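PDB 6A51: CheQ from Campylobacter jejuni subsp. jejuni, which is one of two regulators, with CheP, that control transcription of the core chemotaxis operon cheVAW. Local coordinates for residues N21-H26 and L136-H141; Y27-E32 and T58-L63; N83-A88 and F124-K129. All coordinates share one frame; numbering follows the deposited sequence.

Contact 1 (N21-H26 and L136-H141)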
# COMPACT_ATOMS: atom_id res chain seq x y z
N ASN A 21 0.79 6.22 4.01
CA ASN A 21 1.72 5.45 4.83
C ASN A 21 1.02 4.64 5.89
O ASN A 21 1.63 4.28 6.90
CB ASN A 21 2.77 6.36 5.48
CG ASN A 21 2.21 7.23 6.60
OD1 ASN A 21 1.06 7.67 6.55
ND2 ASN A 21 3.04 7.50 7.61
N GLU A 22 -0.26 4.35 5.71
CA GLU A 22 -1.02 3.61 6.70
C GLU A 22 -1.32 2.22 6.15
O GLU A 22 -1.89 2.09 5.06
CB GLU A 22 -2.31 4.33 7.07
CG GLU A 22 -3.35 3.40 7.66
CD GLU A 22 -4.48 4.13 8.37
OE1 GLU A 22 -5.36 3.45 8.97
OE2 GLU A 22 -4.48 5.39 8.35
N PHE A 23 -0.93 1.21 6.90
CA PHE A 23 -1.03 -0.15 6.42
C PHE A 23 -2.48 -0.61 6.43
O PHE A 23 -3.31 -0.11 7.19
CB PHE A 23 -0.16 -1.08 7.27
CG PHE A 23 1.17 -0.48 7.62
CD1 PHE A 23 1.85 0.34 6.72
CD2 PHE A 23 1.74 -0.72 8.86
CE1 PHE A 23 3.06 0.90 7.05
CE2 PHE A 23 2.96 -0.16 9.19
CZ PHE A 23 3.61 0.66 8.28
N LEU A 24 -2.79 -1.57 5.55
CA LEU A 24 -4.14 -2.07 5.38
C LEU A 24 -4.47 -3.24 6.31
O LEU A 24 -5.33 -4.07 5.96
CB LEU A 24 -4.34 -2.47 3.92
CG LEU A 24 -4.31 -1.33 2.93
CD1 LEU A 24 -3.99 -1.88 1.54
CD2 LEU A 24 -5.67 -0.59 2.95
N ASP A 25 -3.81 -3.34 7.46
CA ASP A 25 -4.03 -4.40 8.45
C ASP A 25 -5.51 -4.72 8.66
O ASP A 25 -5.96 -5.86 8.49
CB ASP A 25 -3.41 -3.98 9.78
CG ASP A 25 -1.90 -4.17 9.84
OD1 ASP A 25 -1.19 -3.93 8.84
OD2 ASP A 25 -1.41 -4.53 10.93
N HIS A 26 -6.27 -3.70 9.04
CA HIS A 26 -7.66 -3.82 9.44
C HIS A 26 -8.65 -3.85 8.26
O HIS A 26 -9.84 -3.67 8.50
CB HIS A 26 -8.00 -2.66 10.38
CG HIS A 26 -7.13 -2.60 11.59
ND1 HIS A 26 -6.76 -3.73 12.29
CD2 HIS A 26 -6.56 -1.55 12.22
CE1 HIS A 26 -5.99 -3.37 13.31
NE2 HIS A 26 -5.85 -2.06 13.29
N LEU A 136 13.47 3.01 10.08
CA LEU A 136 12.72 4.21 10.41
C LEU A 136 11.42 3.84 11.10
O LEU A 136 10.99 2.68 11.08
CB LEU A 136 12.43 5.04 9.16
CG LEU A 136 13.67 5.42 8.35
CD1 LEU A 136 13.25 6.21 7.14
CD2 LEU A 136 14.67 6.20 9.19
N ASN A 137 10.81 4.85 11.70
CA ASN A 137 9.54 4.69 12.39
C ASN A 137 8.38 4.93 11.43
O ASN A 137 8.47 5.77 10.52
CB ASN A 137 9.46 5.65 13.59
CG ASN A 137 10.40 5.24 14.73
OD1 ASN A 137 10.57 4.04 15.02
ND2 ASN A 137 11.00 6.22 15.38
N TYR A 138 7.30 4.20 11.65
CA TYR A 138 6.21 4.11 10.67
C TYR A 138 5.50 5.43 10.41
O TYR A 138 4.71 5.51 9.46
CB TYR A 138 5.20 3.08 11.15
CG TYR A 138 5.77 1.71 11.33
CD1 TYR A 138 6.84 1.27 10.55
CD2 TYR A 138 5.24 0.84 12.27
CE1 TYR A 138 7.37 -0.03 10.70
CE2 TYR A 138 5.76 -0.45 12.44
CZ TYR A 138 6.82 -0.88 11.65
OH TYR A 138 7.32 -2.15 11.82
N HIS A 139 5.75 6.47 11.19
CA HIS A 139 5.03 7.72 10.97
C HIS A 139 5.83 8.72 10.15
O HIS A 139 5.34 9.82 9.88
CB HIS A 139 4.60 8.31 12.31
CG HIS A 139 3.62 7.45 13.04
ND1 HIS A 139 2.83 6.52 12.40
CD2 HIS A 139 3.31 7.36 14.36
CE1 HIS A 139 2.07 5.90 13.28
NE2 HIS A 139 2.34 6.39 14.48
N GLN A 140 7.03 8.36 9.73
CA GLN A 140 7.86 9.27 8.96
C GLN A 140 7.44 9.28 7.50
O GLN A 140 7.05 8.26 6.94
CB GLN A 140 9.33 8.87 9.08
CG GLN A 140 10.09 9.69 10.10
CD GLN A 140 11.28 8.96 10.61
OE1 GLN A 140 11.17 7.85 11.13
NE2 GLN A 140 12.47 9.57 10.45
N HIS A 141 7.49 10.46 6.90
CA HIS A 141 7.27 10.59 5.47
C HIS A 141 8.61 10.41 4.78
O HIS A 141 9.49 11.26 4.90
CB HIS A 141 6.64 11.94 5.13
CG HIS A 141 6.02 11.98 3.76
ND1 HIS A 141 4.75 12.46 3.53
CD2 HIS A 141 6.50 11.59 2.56
CE1 HIS A 141 4.47 12.37 2.24
NE2 HIS A 141 5.52 11.84 1.63

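Contact 2 (Y27-E32 and T58-L63)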
# COMPACT_ATOMS: atom_id res chain seq x y z
N TYR A 27 -8.21 -4.06 7.02
CA TYR A 27 -9.08 -3.93 5.87
C TYR A 27 -8.95 -5.14 4.95
O TYR A 27 -7.91 -5.80 4.91
CB TYR A 27 -8.77 -2.67 5.04
CG TYR A 27 -9.12 -1.36 5.71
CD1 TYR A 27 -8.20 -0.69 6.50
CD2 TYR A 27 -10.37 -0.78 5.52
CE1 TYR A 27 -8.51 0.52 7.09
CE2 TYR A 27 -10.69 0.43 6.12
CZ TYR A 27 -9.75 1.08 6.90
OH TYR A 27 -10.08 2.29 7.49
N ILE A 28 -10.01 -5.39 4.19
CA ILE A 28 -9.97 -6.33 3.08
C ILE A 28 -10.38 -5.61 1.81
O ILE A 28 -11.06 -4.58 1.83
CB ILE A 28 -10.87 -7.56 3.31
CG1 ILE A 28 -12.33 -7.12 3.37
CG2 ILE A 28 -10.47 -8.30 4.58
CD1 ILE A 28 -13.25 -8.17 3.86
N LEU A 29 -9.95 -6.16 0.69
CA LEU A 29 -10.24 -5.57 -0.60
C LEU A 29 -11.65 -5.96 -1.03
O LEU A 29 -12.02 -7.13 -1.01
CB LEU A 29 -9.20 -6.05 -1.60
CG LEU A 29 -9.22 -5.52 -3.02
CD1 LEU A 29 -8.66 -4.12 -3.07
CD2 LEU A 29 -8.38 -6.45 -3.88
N ASN A 30 -12.47 -4.96 -1.39
CA ASN A 30 -13.85 -5.26 -1.75
C ASN A 30 -13.93 -6.12 -3.00
O ASN A 30 -14.76 -7.03 -3.09
CB ASN A 30 -14.65 -3.96 -1.94
CG ASN A 30 -16.08 -4.22 -2.42
OD1 ASN A 30 -16.88 -4.87 -1.73
ND2 ASN A 30 -16.42 -3.69 -3.59
N ALA A 31 -13.04 -5.86 -3.97
CA ALA A 31 -13.00 -6.62 -5.21
C ALA A 31 -12.89 -8.12 -4.95
O ALA A 31 -13.45 -8.93 -5.70
CB ALA A 31 -11.83 -6.16 -6.08
N GLU A 32 -12.17 -8.50 -3.90
CA GLU A 32 -12.01 -9.91 -3.57
C GLU A 32 -13.12 -10.40 -2.65
O GLU A 32 -13.63 -11.51 -2.85
CB GLU A 32 -10.63 -10.14 -2.93
CG GLU A 32 -10.44 -11.52 -2.32
CD GLU A 32 -9.12 -11.70 -1.58
OE1 GLU A 32 -8.23 -12.39 -2.13
OE2 GLU A 32 -8.97 -11.18 -0.45
N THR A 58 -6.92 6.91 -5.92
CA THR A 58 -7.66 5.83 -6.56
C THR A 58 -9.00 5.62 -5.90
O THR A 58 -9.24 6.03 -4.76
CB THR A 58 -6.88 4.52 -6.49
OG1 THR A 58 -6.64 4.20 -5.11
CG2 THR A 58 -5.55 4.65 -7.25
N ARG A 59 -9.89 4.92 -6.61
CA ARG A 59 -11.22 4.62 -6.10
C ARG A 59 -11.38 3.15 -5.73
O ARG A 59 -12.50 2.68 -5.54
CB ARG A 59 -12.27 5.02 -7.13
CG ARG A 59 -12.36 6.52 -7.36
CD ARG A 59 -13.20 7.16 -6.31
NE ARG A 59 -13.01 8.61 -6.23
CZ ARG A 59 -13.72 9.41 -5.44
NH1 ARG A 59 -14.68 8.89 -4.68
NH2 ARG A 59 -13.49 10.71 -5.41
N ILE A 60 -10.27 2.41 -5.62
CA ILE A 60 -10.34 1.05 -5.13
C ILE A 60 -10.86 1.06 -3.69
O ILE A 60 -10.35 1.79 -2.83
CB ILE A 60 -8.96 0.38 -5.25
CG1 ILE A 60 -8.69 0.05 -6.72
CG2 ILE A 60 -8.87 -0.86 -4.38
CD1 ILE A 60 -7.33 0.43 -7.14
N ILE A 61 -11.86 0.23 -3.43
CA ILE A 61 -12.58 0.26 -2.17
C ILE A 61 -12.02 -0.80 -1.24
O ILE A 61 -11.84 -1.95 -1.66
CB ILE A 61 -14.08 0.04 -2.39
CG1 ILE A 61 -14.63 1.17 -3.26
CG2 ILE A 61 -14.80 -0.01 -1.06
CD1 ILE A 61 -14.33 2.54 -2.69
N PHE A 62 -11.74 -0.42 0.00
CA PHE A 62 -11.39 -1.36 1.06
C PHE A 62 -12.46 -1.31 2.15
O PHE A 62 -12.95 -0.23 2.50
CB PHE A 62 -10.01 -1.03 1.64
CG PHE A 62 -8.89 -1.14 0.64
CD1 PHE A 62 -8.58 -0.08 -0.19
CD2 PHE A 62 -8.17 -2.32 0.52
CE1 PHE A 62 -7.57 -0.18 -1.12
CE2 PHE A 62 -7.15 -2.44 -0.42
CZ PHE A 62 -6.85 -1.36 -1.24
N LEU A 63 -12.82 -2.47 2.68
CA LEU A 63 -13.82 -2.59 3.73
C LEU A 63 -13.13 -2.84 5.06
O LEU A 63 -12.24 -3.69 5.15
CB LEU A 63 -14.80 -3.72 3.44
CG LEU A 63 -15.50 -3.58 2.08
CD1 LEU A 63 -16.28 -4.83 1.69
CD2 LEU A 63 -16.40 -2.36 2.11
O HOH W 1 -12.11 -3.40 -3.89

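Contact 3 (N83-A88 and F124-K129)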
# COMPACT_ATOMS: atom_id res chain seq x y z
N ASN A 83 -1.68 -7.13 6.15
CA ASN A 83 -0.86 -6.54 7.21
C ASN A 83 0.41 -5.94 6.63
O ASN A 83 1.15 -6.62 5.91
CB ASN A 83 -0.52 -7.58 8.26
CG ASN A 83 -1.73 -7.99 9.09
OD1 ASN A 83 -2.74 -7.29 9.13
ND2 ASN A 83 -1.62 -9.13 9.76
N GLY A 84 0.65 -4.66 6.94
CA GLY A 84 1.80 -3.93 6.44
C GLY A 84 1.69 -3.47 5.00
O GLY A 84 2.61 -2.79 4.51
N PHE A 85 0.62 -3.82 4.29
CA PHE A 85 0.59 -3.47 2.88
C PHE A 85 -0.09 -2.14 2.65
O PHE A 85 -0.88 -1.66 3.46
CB PHE A 85 -0.10 -4.56 2.06
CG PHE A 85 0.78 -5.75 1.81
CD1 PHE A 85 0.88 -6.76 2.76
CD2 PHE A 85 1.53 -5.84 0.64
CE1 PHE A 85 1.69 -7.87 2.54
CE2 PHE A 85 2.36 -6.95 0.40
CZ PHE A 85 2.43 -7.97 1.36
N VAL A 86 0.28 -1.53 1.52
CA VAL A 86 -0.42 -0.38 0.97
C VAL A 86 -0.55 -0.61 -0.52
O VAL A 86 0.17 -1.42 -1.11
CB VAL A 86 0.33 0.95 1.24
CG1 VAL A 86 0.70 1.08 2.70
CG2 VAL A 86 1.56 1.04 0.36
N LEU A 87 -1.51 0.08 -1.14
CA LEU A 87 -1.61 0.04 -2.59
C LEU A 87 -0.30 0.50 -3.21
O LEU A 87 0.33 1.45 -2.73
CB LEU A 87 -2.75 0.95 -3.04
CG LEU A 87 -3.78 0.43 -4.01
CD1 LEU A 87 -4.16 -0.98 -3.64
CD2 LEU A 87 -4.97 1.34 -3.90
N ALA A 88 0.13 -0.18 -4.28
CA ALA A 88 1.40 0.17 -4.90
C ALA A 88 1.38 1.59 -5.45
O ALA A 88 2.35 2.34 -5.30
CB ALA A 88 1.75 -0.82 -6.00
N PHE A 124 0.02 -4.55 -4.53
CA PHE A 124 0.32 -4.00 -3.22
C PHE A 124 1.82 -4.06 -2.92
O PHE A 124 2.54 -4.91 -3.45
CB PHE A 124 -0.43 -4.73 -2.10
CG PHE A 124 -1.91 -4.68 -2.23
CD1 PHE A 124 -2.57 -5.49 -3.15
CD2 PHE A 124 -2.67 -3.84 -1.43
CE1 PHE A 124 -3.94 -5.46 -3.28
CE2 PHE A 124 -4.04 -3.80 -1.54
CZ PHE A 124 -4.68 -4.61 -2.47
N VAL A 125 2.28 -3.16 -2.06
CA VAL A 125 3.66 -3.11 -1.59
C VAL A 125 3.64 -3.22 -0.07
O VAL A 125 2.76 -2.65 0.58
CB VAL A 125 4.37 -1.80 -2.01
CG1 VAL A 125 5.72 -1.72 -1.35
CG2 VAL A 125 4.52 -1.71 -3.49
N ASN A 126 4.60 -3.94 0.49
CA ASN A 126 4.66 -4.08 1.95
C ASN A 126 5.47 -2.91 2.48
O ASN A 126 6.70 -2.97 2.57
CB ASN A 126 5.26 -5.40 2.38
CG ASN A 126 5.06 -5.65 3.86
OD1 ASN A 126 5.26 -4.75 4.68
ND2 ASN A 126 4.63 -6.84 4.22
N LEU A 127 4.76 -1.84 2.85
CA LEU A 127 5.43 -0.63 3.33
C LEU A 127 6.07 -0.87 4.68
O LEU A 127 7.14 -0.34 4.98
CB LEU A 127 4.43 0.52 3.41
CG LEU A 127 4.95 1.90 3.79
CD1 LEU A 127 6.10 2.22 2.90
CD2 LEU A 127 3.86 2.93 3.59
N LYS A 128 5.42 -1.69 5.52
CA LYS A 128 5.92 -1.95 6.86
C LYS A 128 7.31 -2.57 6.80
O LYS A 128 8.21 -2.15 7.54
CB LYS A 128 4.96 -2.87 7.61
CG LYS A 128 5.29 -3.04 9.09
CD LYS A 128 4.44 -4.13 9.72
CE LYS A 128 4.49 -4.08 11.24
NZ LYS A 128 5.78 -4.61 11.77
N LYS A 129 7.52 -3.56 5.92
CA LYS A 129 8.84 -4.18 5.84
C LYS A 129 9.86 -3.20 5.29
O LYS A 129 11.03 -3.23 5.70
CB LYS A 129 8.80 -5.45 4.99
CG LYS A 129 8.03 -6.56 5.66
CD LYS A 129 8.08 -7.86 4.88
CE LYS A 129 7.25 -8.91 5.61
NZ LYS A 129 7.39 -10.29 5.07

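Contact 1 (N21-H26 and L136-H141)
Phe23 presents the CZ–CE2 edge of its ring to one face of Tyr138, the apolar half of a contact between two loops. The pair is T-shaped (edge-to-face), with centroids 5.3 Å apart and planes at 77°. Phe23 CZ comes closest, 3.9 Å from Tyr138 CG, so the edge meets the part of the face near the ring's attachment and stays well away from the hydroxyl. On Tyr138, CG lies anti to the carbonyl carbon (chi1 -60°), which sets the ring across the path of the incoming edge.

The polar half is slighter. Asn21 ND2 gives a weak hydrogen bond to Tyr138 O, 3.2 Å long and clearly bent at the hydrogen, while the same amide nitrogen passes 3.9 Å from His139 CA.

A third group of bonds shapes the loop that receives these groups. Asn137 to Gln140 form a type I beta turn, closed by Gln140 N to Asn137 O at 3.1 Å, and Gln140 OE1 folds back to accept from Asn137 N, again at 3.1 Å. Tyr138 is the second residue of this turn, and its ring and its carbonyl O both meet residues 21-23.

The contact lies at the surface, beside helix 127-134: Phe23 also packs on Leu127, Lys128 and Tyr131, and Tyr138 OH bonds to Asp132 and Lys128. The loop between strands 15-18 and 27-29 thus rests against the connection leading from that helix to strand 142-146.

Contact 2 (Y27-E32 and T58-L63)
Ile28 and Leu63 exchange both of their backbone hydrogen bonds: Ile28 N donates to Leu63 O at 3.0 Å, and Leu63 N returns the bond to Ile28 O at 2.9 Å. One residue further on, Leu29 faces Phe62 in a non-hydrogen-bonded pair. Asn30 N then reaches back to Ile61 O, 3.1 Å away, with its N-H running nearly straight (167°) but approaching from a tilt to the carbonyl plane. Ile61 O has a second partner, a water whose oxygen lies 2.7 Å from it and which also accepts from Ala31 N. The first two amide N-H groups of helix 30-37 are in this way satisfied by a single carbonyl, one directly and one through water.

This is a strand-to-helix junction: strand 27-29, one of the two edge strands of a four-strand mixed sheet within the chain, turns into the helix at Leu29, its N-cap residue, beside the inner strand 62-64, whose Phe62 pairs on its other side with Gly53.

Leu29 and Phe62 share a face of the sheet. Leu29 CG anti to the backbone N (chi1 -176°), together with chi2, brings CD1 within 3.5 Å of Phe62 CE2 and Ile60 CG2. On the face that carries Ile28 and Leu63, the side chain of Asn30, the first helical residue, lies against Leu63, with OD1 3.5 Å from the methyl CD1, while its ND2 donates to Lys41 O. Beyond Leu29 and Phe62 stands Phe124 of strand 122-126, and Leu29 additionally touches Ile119.

Contact 3 (N83-A88 and F124-K129)
The Phe85 ring lies with one face over the Asn126 side chain, whose CB is 4.0 Å from the ring centroid, a CH-pi contact only 18° off the ring normal. The amide beyond it is inclined at 52° to the ring, and ND2 comes 3.5 Å from Phe85 CE1. A similar contact is made at the other end of the pairing, where the Leu87 methyl CD1 sits over a face of Phe124, 4.0 Å from its centroid. On the reverse face of the sheet Val86 CG1 packs on Leu127 CD2.

Between these side chains the backbones form an antiparallel ladder. Val86 and Val125 are its hydrogen-bonded pair, joined by two 2.9 Å bonds, flanked by the non-hydrogen-bonded pairs Phe85–Asn126 and Leu87–Phe124.

The strand 122-126 runs directly into helix 127-134, and both segments supply acceptors for its first N-H groups. Gly84, with a positive phi that suits glycine, turns its carbonyl to the helix: Lys128 N donates to Gly84 O at 3.2 Å, in the carbonyl plane and on a lone pair, while Leu127 N adds a weak bond to the same oxygen. Asn126 is the N-cap. With its CG anti to the backbone N (chi1 -169°), OD1 swings forward to accept from Lys129 N at 2.8 Å.

Strands 85-87 and 116-119 are the outer strands of a three-stranded antiparallel sheet within the chain, with 122-126 central. Phe91 of helix 88-95 packs on Val86, Val125 and Leu127, while Lys117 makes a cation-pi contact with Phe85.

How the contacts relate
Contact 3, about 4 Å from the centre of the chain, is the nearer neighbour of each of the others: its centre is about 9 Å from that of contact 1 and about 14 Å from that of contact 2, whereas contacts 1 and 2 are about 18 Å apart. Leu24 and Asp25 meet the start of strand 85-87, with probable hydrogen bonds from Leu24 N to Phe85 O (2.8 Å) and from Gly84 N to Asp25 OD1 (2.7 Å), before the chain continues into strand 27-29 of contact 2. Contacts 2 and 3 share an apolar seam in which Phe62 CE2 meets Phe124 CE2 at 3.6 Å. Leu24 CD1 lies 3.8 Å from Phe62 CE2, so segment 21-26 of contact 1 also reaches that seam.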